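Local coordinates for protein GTPase subunit of restriction endonuclease (Thermococcus gammatolerans, PDB 6P0F) that probably recognises modified DNA through a YTH-like N-terminal domain, serving as the GTPase subunit of an McrB-type restriction endonuclease, at residues Thr14-Asn19 / Tyr51-Ser56; Val28-Leu33 / Asp40-Cys45; Lys77-Ser80 / Val84-Asn87; Phe110-Asp113 / Gly118-Phe121. All blocks are in the same frame, centred on the assembly; numbering follows the deposited sequence.

Contact 1. Residues Thr14-Asn19 / Tyr51-Ser56; sequences TDEYEN and YFWGRS
The six-membered end of the Trp53 indole meets the first turn of helix 15-26 edge-on, through van der Waals contact with backbone atoms and aliphatic carbons. Two backbone atoms lie at the rim of the ring, near its plane: Glu16 O is 3.6 Å from Trp53 CH2, and Asn19 C is 3.7 Å from Trp53 CZ3. Two methylenes complete the packing, Asn19 CB at 4.0 Å from Trp53 CZ3 and Glu16 CG at 4.1 Å from Trp53 CH2. Glu16 reaches the ring because its CG stands anti to the backbone N (chi1 -173°), and its side chain crosses the indole at about a right angle. Tryptophan suits this place: its long flat ring spans strand and helix where even the nearest CA atoms, those of Asn19 and Trp53, are 8.5 Å apart.

No hydrogen bond joins the two segments. Glu16 OE1 accepts from Gly11 N and Asn19 OD1 from Arg116 N; locally, Thr14 OG1 caps the helix start through a weak 3.2 Å bond from Glu16 N. Phe73 and Ile8 also pack on Trp53. A helix laid against a mixed sheet through a strand-borne aromatic fits the alpha/beta fold expected of a YTH domain.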
# COMPACT_ATOMS: atom_id res chain seq x y z
N THR A 14 7.40 0.95 14.14
CA THR A 14 6.42 1.99 14.38
C THR A 14 5.02 1.39 14.36
O THR A 14 4.79 0.25 13.91
CB THR A 14 6.50 3.13 13.36
OG1 THR A 14 5.98 2.71 12.09
CG2 THR A 14 7.93 3.62 13.17
N ASP A 15 4.06 2.19 14.82
CA ASP A 15 2.66 1.77 14.76
C ASP A 15 2.23 1.52 13.32
O ASP A 15 1.34 0.69 13.07
CB ASP A 15 1.77 2.83 15.41
CG ASP A 15 1.92 2.89 16.93
OD1 ASP A 15 2.55 1.99 17.53
OD2 ASP A 15 1.37 3.83 17.52
N GLU A 16 2.82 2.25 12.38
CA GLU A 16 2.53 2.05 10.96
C GLU A 16 2.80 0.61 10.53
O GLU A 16 1.99 -0.00 9.80
CB GLU A 16 3.36 3.02 10.12
CG GLU A 16 3.05 3.02 8.68
CD GLU A 16 3.72 4.20 7.96
OE1 GLU A 16 4.97 4.36 8.08
OE2 GLU A 16 2.98 4.95 7.29
N TYR A 17 3.93 0.05 10.96
CA TYR A 17 4.21 -1.33 10.61
C TYR A 17 3.21 -2.26 11.28
O TYR A 17 2.76 -3.23 10.67
CB TYR A 17 5.62 -1.78 10.98
CG TYR A 17 5.88 -3.19 10.50
CD1 TYR A 17 6.24 -3.45 9.18
CD2 TYR A 17 5.72 -4.29 11.35
CE1 TYR A 17 6.46 -4.73 8.72
CE2 TYR A 17 5.93 -5.59 10.88
CZ TYR A 17 6.29 -5.80 9.57
OH TYR A 17 6.51 -7.06 9.07
N GLU A 18 2.88 -2.01 12.55
CA GLU A 18 1.87 -2.84 13.22
C GLU A 18 0.56 -2.84 12.43
O GLU A 18 -0.06 -3.89 12.23
CB GLU A 18 1.64 -2.33 14.64
CG GLU A 18 2.92 -2.37 15.48
CD GLU A 18 3.42 -3.79 15.68
OE1 GLU A 18 4.44 -4.16 15.07
OE2 GLU A 18 2.79 -4.57 16.42
N ASN A 19 0.13 -1.66 11.97
CA ASN A 19 -1.11 -1.58 11.20
C ASN A 19 -0.99 -2.32 9.87
O ASN A 19 -1.92 -3.01 9.45
CB ASN A 19 -1.45 -0.11 10.95
CG ASN A 19 -1.88 0.62 12.23
OD1 ASN A 19 -2.03 0.00 13.27
ND2 ASN A 19 -2.07 1.91 12.14
N TYR A 51 -7.79 -7.63 2.41
CA TYR A 51 -6.52 -6.92 2.55
C TYR A 51 -6.75 -5.46 2.20
O TYR A 51 -7.30 -5.15 1.15
CB TYR A 51 -5.45 -7.49 1.62
CG TYR A 51 -5.14 -8.94 1.90
CD1 TYR A 51 -4.27 -9.29 2.91
CD2 TYR A 51 -5.74 -9.94 1.16
CE1 TYR A 51 -4.01 -10.60 3.21
CE2 TYR A 51 -5.47 -11.28 1.44
CZ TYR A 51 -4.59 -11.59 2.46
OH TYR A 51 -4.29 -12.90 2.78
N PHE A 52 -6.29 -4.55 3.06
CA PHE A 52 -6.54 -3.15 2.76
C PHE A 52 -5.56 -2.27 3.53
O PHE A 52 -4.99 -2.68 4.55
CB PHE A 52 -8.00 -2.76 3.07
CG PHE A 52 -8.41 -2.89 4.53
CD1 PHE A 52 -8.76 -4.12 5.06
CD2 PHE A 52 -8.47 -1.78 5.36
CE1 PHE A 52 -9.13 -4.22 6.40
CE2 PHE A 52 -8.85 -1.90 6.67
CZ PHE A 52 -9.16 -3.11 7.19
N TRP A 53 -5.36 -1.07 3.01
CA TRP A 53 -4.50 -0.06 3.59
C TRP A 53 -5.27 1.25 3.58
O TRP A 53 -6.28 1.39 2.90
CB TRP A 53 -3.19 0.05 2.81
CG TRP A 53 -2.20 0.97 3.46
CD1 TRP A 53 -1.67 2.12 2.95
CD2 TRP A 53 -1.66 0.83 4.78
NE1 TRP A 53 -0.84 2.71 3.87
CE2 TRP A 53 -0.79 1.92 4.99
CE3 TRP A 53 -1.82 -0.11 5.80
CZ2 TRP A 53 -0.09 2.10 6.20
CZ3 TRP A 53 -1.10 0.06 6.98
CH2 TRP A 53 -0.24 1.15 7.15
N GLY A 54 -4.88 2.19 4.44
CA GLY A 54 -5.61 3.43 4.56
C GLY A 54 -4.65 4.59 4.70
O GLY A 54 -3.54 4.45 5.21
N ARG A 55 -5.11 5.75 4.23
CA ARG A 55 -4.30 6.97 4.27
C ARG A 55 -5.19 8.13 4.69
O ARG A 55 -6.41 8.05 4.64
CB ARG A 55 -3.68 7.29 2.92
CG ARG A 55 -2.70 6.25 2.42
CD ARG A 55 -2.05 6.68 1.12
NE ARG A 55 -1.26 7.89 1.32
CZ ARG A 55 -1.59 9.06 0.80
NH1 ARG A 55 -2.67 9.18 0.03
NH2 ARG A 55 -0.82 10.11 1.04
N SER A 56 -4.52 9.25 5.09
CA SER A 56 -5.20 10.48 5.47
C SER A 56 -5.79 11.25 4.30
O SER A 56 -6.71 12.05 4.53
CB SER A 56 -4.23 11.44 6.19
OG SER A 56 -3.44 10.76 7.15

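Contact 2. Residues Val28-Leu33 / Asp40-Cys45; sequences VKRNEL and DILDNC
Arg30 reaches across Leu42 to Asp43, pinning helix 39-45 by a salt bridge laid over an apolar pair. It stands on a helical turn that follows strand 28-29, at the edge of the mixed sheet of this YTH-like domain, and the turn packs on the helix. Leu33 N is bonded to Arg30 O at 2.9 Å, and this winding sets both Arg30 and Leu33 toward the helix.

From CB, which points at the helix, the arginine chain runs straight: CG is anti to the backbone N (chi1 177°), and the extended form continues to NE. Arg30 CG passes the first leucine methyl, lying 4.1 Å from Leu42 CD1. NE touches the same side chain and also forms a salt bridge with Glu34, so the guanidinium is steadied by a second carboxylate. Arg30 CZ rests 3.5 Å from Leu42 CB, which sits over the centre of one guanidinium face. At the end, NH1 and NH2 both grip a single oxygen in a bifurcated, end-on approach that keeps the acceptor close to the guanidinium plane, although the guanidinium and carboxylate planes are 43° apart.

Leucine suits position 42 because its branches serve two neighbours: CD1 touches Arg30 CG and NE where the two side chains cross at a slant, and Leu42 CD2 meets Leu33 CD1 at 4.1 Å. Farther along the helix, Cys45 is tied to Cys98 of strand 91-102 by a disulfide. Of the two arms of the grip, Arg30 NH1 meets Asp43 OD1 on its anti side at 2.8 Å, whereas Arg30 NH2 reaches Asp43 OD1 from above the carboxylate plane at 2.9 Å.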
# COMPACT_ATOMS: atom_id res chain seq x y z
N VAL A 28 -7.74 -9.43 7.24
CA VAL A 28 -8.80 -9.61 8.22
C VAL A 28 -9.92 -10.45 7.64
O VAL A 28 -10.22 -10.41 6.44
CB VAL A 28 -9.36 -8.27 8.75
CG1 VAL A 28 -8.26 -7.38 9.30
CG2 VAL A 28 -10.11 -7.53 7.68
N LYS A 29 -10.56 -11.25 8.50
CA LYS A 29 -11.71 -12.01 8.06
C LYS A 29 -12.78 -11.05 7.57
O LYS A 29 -12.96 -9.97 8.11
CB LYS A 29 -12.24 -12.87 9.20
CG LYS A 29 -11.29 -14.01 9.56
CD LYS A 29 -11.74 -14.78 10.80
CE LYS A 29 -10.60 -15.66 11.34
NZ LYS A 29 -10.94 -16.36 12.62
N ARG A 30 -13.49 -11.45 6.52
CA ARG A 30 -14.52 -10.58 5.96
C ARG A 30 -15.55 -10.17 7.01
O ARG A 30 -16.05 -9.04 6.97
CB ARG A 30 -15.22 -11.30 4.80
CG ARG A 30 -16.35 -10.51 4.21
CD ARG A 30 -17.02 -11.25 3.04
NE ARG A 30 -18.33 -10.67 2.78
CZ ARG A 30 -18.86 -10.51 1.58
NH1 ARG A 30 -18.21 -10.92 0.52
NH2 ARG A 30 -20.04 -9.94 1.46
N ASN A 31 -15.87 -11.05 7.96
CA ASN A 31 -16.87 -10.66 8.96
C ASN A 31 -16.43 -9.50 9.83
O ASN A 31 -17.30 -8.84 10.41
CB ASN A 31 -17.24 -11.89 9.81
CG ASN A 31 -17.98 -12.93 9.00
OD1 ASN A 31 -18.43 -12.66 7.88
ND2 ASN A 31 -18.13 -14.12 9.56
N GLU A 32 -15.12 -9.22 9.95
CA GLU A 32 -14.65 -8.06 10.69
C GLU A 32 -15.03 -6.75 10.01
O GLU A 32 -15.02 -5.70 10.66
CB GLU A 32 -13.13 -8.15 10.92
CG GLU A 32 -12.64 -9.49 11.53
CD GLU A 32 -11.11 -9.55 11.77
OE1 GLU A 32 -10.40 -10.51 11.27
OE2 GLU A 32 -10.61 -8.63 12.48
N LEU A 33 -15.38 -6.79 8.72
CA LEU A 33 -15.75 -5.58 7.99
C LEU A 33 -17.24 -5.51 7.66
O LEU A 33 -17.71 -4.43 7.26
CB LEU A 33 -14.97 -5.49 6.67
CG LEU A 33 -13.45 -5.39 6.80
CD1 LEU A 33 -12.78 -5.41 5.42
CD2 LEU A 33 -13.08 -4.16 7.55
N ASP A 40 -21.08 -4.92 -1.73
CA ASP A 40 -20.57 -4.88 -3.10
C ASP A 40 -19.04 -4.89 -3.11
O ASP A 40 -18.40 -5.60 -3.90
CB ASP A 40 -21.10 -3.62 -3.79
CG ASP A 40 -20.64 -2.35 -3.03
OD1 ASP A 40 -20.76 -2.36 -1.81
OD2 ASP A 40 -19.96 -1.55 -3.65
N ILE A 41 -18.45 -4.04 -2.26
CA ILE A 41 -17.00 -3.98 -2.16
C ILE A 41 -16.45 -5.32 -1.70
O ILE A 41 -15.51 -5.87 -2.28
CB ILE A 41 -16.58 -2.85 -1.21
CG1 ILE A 41 -17.13 -1.51 -1.70
CG2 ILE A 41 -15.10 -2.87 -1.05
CD1 ILE A 41 -16.57 -1.04 -2.99
N LEU A 42 -17.04 -5.87 -0.62
CA LEU A 42 -16.54 -7.13 -0.08
C LEU A 42 -16.67 -8.27 -1.09
O LEU A 42 -15.77 -9.10 -1.23
CB LEU A 42 -17.30 -7.44 1.20
CG LEU A 42 -17.17 -6.41 2.31
CD1 LEU A 42 -18.04 -6.81 3.50
CD2 LEU A 42 -15.72 -6.28 2.71
N ASP A 43 -17.79 -8.31 -1.81
CA ASP A 43 -18.00 -9.36 -2.81
C ASP A 43 -16.97 -9.26 -3.94
O ASP A 43 -16.43 -10.26 -4.41
CB ASP A 43 -19.41 -9.24 -3.38
CG ASP A 43 -20.52 -9.78 -2.43
OD1 ASP A 43 -20.22 -10.46 -1.42
OD2 ASP A 43 -21.71 -9.51 -2.73
N ASN A 44 -16.74 -8.05 -4.42
CA ASN A 44 -15.86 -7.87 -5.57
C ASN A 44 -14.39 -8.03 -5.20
O ASN A 44 -13.58 -8.38 -6.07
CB ASN A 44 -16.09 -6.49 -6.18
CG ASN A 44 -17.35 -6.44 -7.03
OD1 ASN A 44 -18.07 -7.45 -7.18
ND2 ASN A 44 -17.64 -5.27 -7.57
N CYS A 45 -14.01 -7.78 -3.94
CA CYS A 45 -12.60 -7.61 -3.60
C CYS A 45 -12.03 -8.45 -2.46
O CYS A 45 -10.83 -8.35 -2.21
CB CYS A 45 -12.33 -6.13 -3.28
SG CYS A 45 -12.50 -5.06 -4.75

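Contact 3. Residues Lys77-Ser80 / Val84-Asn87; sequences KRIS and VDLN
Lys77 O gathers the tight part of this contact, accepting from Asp85 N at 2.9 Å and taking a CA-H...O contact from Val84 CA at 3.3 Å. The two segments belong to a short beta hairpin, in which Arg78 and Val84 form an antiparallel, non-hydrogen-bonded pair and a classic beta bulge sets both Ile79 and Ser80 opposite Lys83. Val84 adds a methyl to the same spot, Val84 CG2 lying 3.4 Å from Lys77 O, because it stands anti to the valine N. A beta-branched residue is well placed here, in extended backbone, and its side chain also packs on Phe152. Ile79 packs closely too, although on an exposed side, leaning over the partner segment at Val84 and Asp85. Ile79 CG2 is 3.6 Å from Asp85 CB, while its CG1 and CD1 lie against the backbone of both residues.

The loose side begins at Lys77. Its aliphatic part skirts Asp85 CB, but the chain bends away, so that Lys77 NZ and Asp85 OD2 remain 6.3 Å apart, a distance at which any attraction is probably weak. A water links the backbones beyond the last direct bond, donating to Asp85 O and accepting from Lys77 N. The aspartate instead uses its carboxylate to shape its own loop: Asp85 OD1 accepts from Asn87 N at 2.9 Å, closing an Asx turn.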
# COMPACT_ATOMS: atom_id res chain seq x y z
N LYS A 77 13.55 0.48 7.98
CA LYS A 77 13.78 1.39 9.10
C LYS A 77 13.97 2.81 8.56
O LYS A 77 14.96 3.11 7.87
CB LYS A 77 14.99 0.91 9.90
CG LYS A 77 15.55 1.88 10.91
CD LYS A 77 14.59 2.09 12.05
CE LYS A 77 15.32 2.87 13.16
NZ LYS A 77 15.64 2.02 14.35
N ARG A 78 13.00 3.67 8.84
CA ARG A 78 13.09 5.05 8.40
C ARG A 78 14.12 5.76 9.25
O ARG A 78 13.98 5.79 10.48
CB ARG A 78 11.74 5.74 8.50
CG ARG A 78 11.80 7.16 8.01
CD ARG A 78 10.42 7.81 7.83
NE ARG A 78 9.59 7.06 6.89
CZ ARG A 78 9.66 7.17 5.57
NH1 ARG A 78 10.51 8.03 5.03
NH2 ARG A 78 8.88 6.43 4.79
N ILE A 79 15.15 6.31 8.63
CA ILE A 79 16.21 7.01 9.38
C ILE A 79 16.33 8.48 9.04
O ILE A 79 17.11 9.18 9.70
CB ILE A 79 17.59 6.33 9.23
CG1 ILE A 79 17.94 6.17 7.75
CG2 ILE A 79 17.62 5.05 10.00
CD1 ILE A 79 19.42 5.87 7.56
N SER A 80 15.58 8.99 8.11
CA SER A 80 15.60 10.41 7.84
C SER A 80 14.43 10.65 6.93
O SER A 80 13.74 9.71 6.53
CB SER A 80 16.92 10.86 7.20
OG SER A 80 17.21 12.21 7.56
N VAL A 84 15.82 5.25 4.01
CA VAL A 84 15.76 4.02 4.77
C VAL A 84 17.18 3.64 5.16
O VAL A 84 18.16 4.02 4.49
CB VAL A 84 15.08 2.89 3.96
CG1 VAL A 84 15.96 2.50 2.76
CG2 VAL A 84 14.77 1.66 4.81
N ASP A 85 17.30 2.87 6.24
CA ASP A 85 18.59 2.36 6.68
C ASP A 85 18.91 1.08 5.91
O ASP A 85 18.33 0.02 6.19
CB ASP A 85 18.58 2.08 8.18
CG ASP A 85 19.95 1.71 8.72
OD1 ASP A 85 20.86 1.41 7.94
OD2 ASP A 85 20.11 1.74 9.96
N LEU A 86 19.84 1.17 4.97
CA LEU A 86 20.14 -0.01 4.16
C LEU A 86 21.02 -1.01 4.88
O LEU A 86 21.31 -2.07 4.32
CB LEU A 86 20.80 0.38 2.84
CG LEU A 86 19.91 1.14 1.87
CD1 LEU A 86 20.68 1.63 0.66
CD2 LEU A 86 18.73 0.27 1.43
N ASN A 87 21.45 -0.73 6.11
CA ASN A 87 22.13 -1.75 6.89
C ASN A 87 21.18 -2.55 7.77
O ASN A 87 21.62 -3.47 8.47
CB ASN A 87 23.25 -1.14 7.74
CG ASN A 87 24.33 -0.48 6.90
OD1 ASN A 87 24.98 -1.13 6.08
ND2 ASN A 87 24.50 0.82 7.09
O HOH W 1 15.84 -0.95 6.96

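Contact 4. Residues Phe110-Asp113 / Gly118-Phe121; sequences FLND and GENF
With CG beside its backbone N (chi1 -63°), Asn112 swings its amide across to Glu119, whose own CG lies between backbone N and carbonyl carbon (chi1 56°) before the chain runs out, extended, and crosses that amide at a slant. The two groups then bond twice. Asn112 ND2 donates to Glu119 OE1 at 3.2 Å in an almost straight bond (168°); the oxygen lies in the amide plane, although the nitrogen stands above the carboxylate plane. In return, Asn112 OD1 accepts from Glu119 N at 3.2 Å, the donor sitting above the carbonyl plane.

Beneath the polar pair, Leu111 packs on backbone: its CB is 3.5 Å from Gly118 O, and its CD1 is 3.9 Å from Phe121 O. Glycine fits at 118 because a CB there would point at Leu111 O and clash with it; the CA atoms of Asn112 and Gly118 lie 4.6 Å apart.

Asparagine suits the junction since one amide offers both a donor and an acceptor. Holding a side chain and a main-chain N-H of the same residue fixes the amide's rotation and clasps the helical turn 111-113 to the 3-10 turn 118-120 within the loop that leads to strand 123-127, while the glutamate charge probably strengthens the ND2 bond.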
# COMPACT_ATOMS: atom_id res chain seq x y z
N PHE A 110 -14.90 2.39 13.35
CA PHE A 110 -14.61 0.97 13.18
C PHE A 110 -13.14 0.73 12.81
O PHE A 110 -12.61 -0.36 13.06
CB PHE A 110 -15.54 0.31 12.14
CG PHE A 110 -15.14 0.52 10.70
CD1 PHE A 110 -15.39 1.73 10.07
CD2 PHE A 110 -14.56 -0.50 9.98
CE1 PHE A 110 -15.03 1.92 8.74
CE2 PHE A 110 -14.20 -0.32 8.65
CZ PHE A 110 -14.44 0.89 8.02
N LEU A 111 -12.48 1.71 12.22
CA LEU A 111 -11.09 1.53 11.80
C LEU A 111 -10.18 1.29 13.00
O LEU A 111 -9.12 0.69 12.86
CB LEU A 111 -10.59 2.73 10.98
CG LEU A 111 -11.31 2.89 9.64
CD1 LEU A 111 -10.94 4.20 8.97
CD2 LEU A 111 -11.03 1.71 8.73
N ASN A 112 -10.59 1.75 14.20
CA ASN A 112 -9.80 1.50 15.39
C ASN A 112 -9.86 0.05 15.84
O ASN A 112 -9.06 -0.34 16.69
CB ASN A 112 -10.26 2.42 16.54
CG ASN A 112 -10.07 3.89 16.24
OD1 ASN A 112 -9.01 4.32 15.76
ND2 ASN A 112 -11.10 4.67 16.50
N ASP A 113 -10.79 -0.74 15.29
CA ASP A 113 -10.81 -2.19 15.50
C ASP A 113 -9.50 -2.82 15.04
O ASP A 113 -9.07 -3.85 15.57
CB ASP A 113 -11.94 -2.88 14.71
CG ASP A 113 -13.37 -2.53 15.16
OD1 ASP A 113 -13.57 -1.81 16.17
OD2 ASP A 113 -14.32 -3.01 14.47
N GLY A 118 -6.46 4.34 13.93
CA GLY A 118 -7.06 3.98 12.65
C GLY A 118 -7.97 5.05 12.10
O GLY A 118 -8.08 5.22 10.88
N GLU A 119 -8.62 5.79 12.99
CA GLU A 119 -9.64 6.74 12.58
C GLU A 119 -9.07 7.83 11.71
O GLU A 119 -9.82 8.46 10.96
CB GLU A 119 -10.30 7.36 13.82
CG GLU A 119 -9.33 8.00 14.77
CD GLU A 119 -10.02 8.40 16.06
OE1 GLU A 119 -11.12 7.86 16.32
OE2 GLU A 119 -9.49 9.26 16.80
N ASN A 120 -7.75 8.03 11.73
CA ASN A 120 -7.11 9.02 10.87
C ASN A 120 -7.06 8.58 9.41
O ASN A 120 -7.00 9.43 8.51
CB ASN A 120 -5.68 9.29 11.34
CG ASN A 120 -5.60 10.01 12.68
OD1 ASN A 120 -6.61 10.51 13.19
ND2 ASN A 120 -4.40 10.06 13.25
N PHE A 121 -7.05 7.28 9.15
CA PHE A 121 -6.64 6.74 7.84
C PHE A 121 -7.85 6.30 7.02
O PHE A 121 -7.99 5.13 6.61
CB PHE A 121 -5.67 5.59 8.05
CG PHE A 121 -4.51 5.93 8.94
CD1 PHE A 121 -3.56 6.83 8.52
CD2 PHE A 121 -4.38 5.38 10.20
CE1 PHE A 121 -2.48 7.16 9.33
CE2 PHE A 121 -3.32 5.72 11.02
CZ PHE A 121 -2.37 6.60 10.58

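Overall arrangement
From the N terminus, contact 1 opens at the start of helix 15-26 and closes on strand 49-55. Within that span, contact 2 closes a smaller loop, joining the turn after strand 28-29 to helix 39-45. Contacts 3 and 4 follow in series, each local: a hairpin after strand 70-76, then a tight loop within the excursion between strands 91-102 and 123-127. Contacts 1, 2 and 4 touch one another: Phe52 packs on Val28 and Leu33, Phe121 packs on Gly54, and Leu33 meets Phe110, joining helix, sheet edge and loop. Contact 3 touches none of them, though its nearest atoms come within about 5 Å of contact 1; its centre lies about 34 Å from that of contact 2.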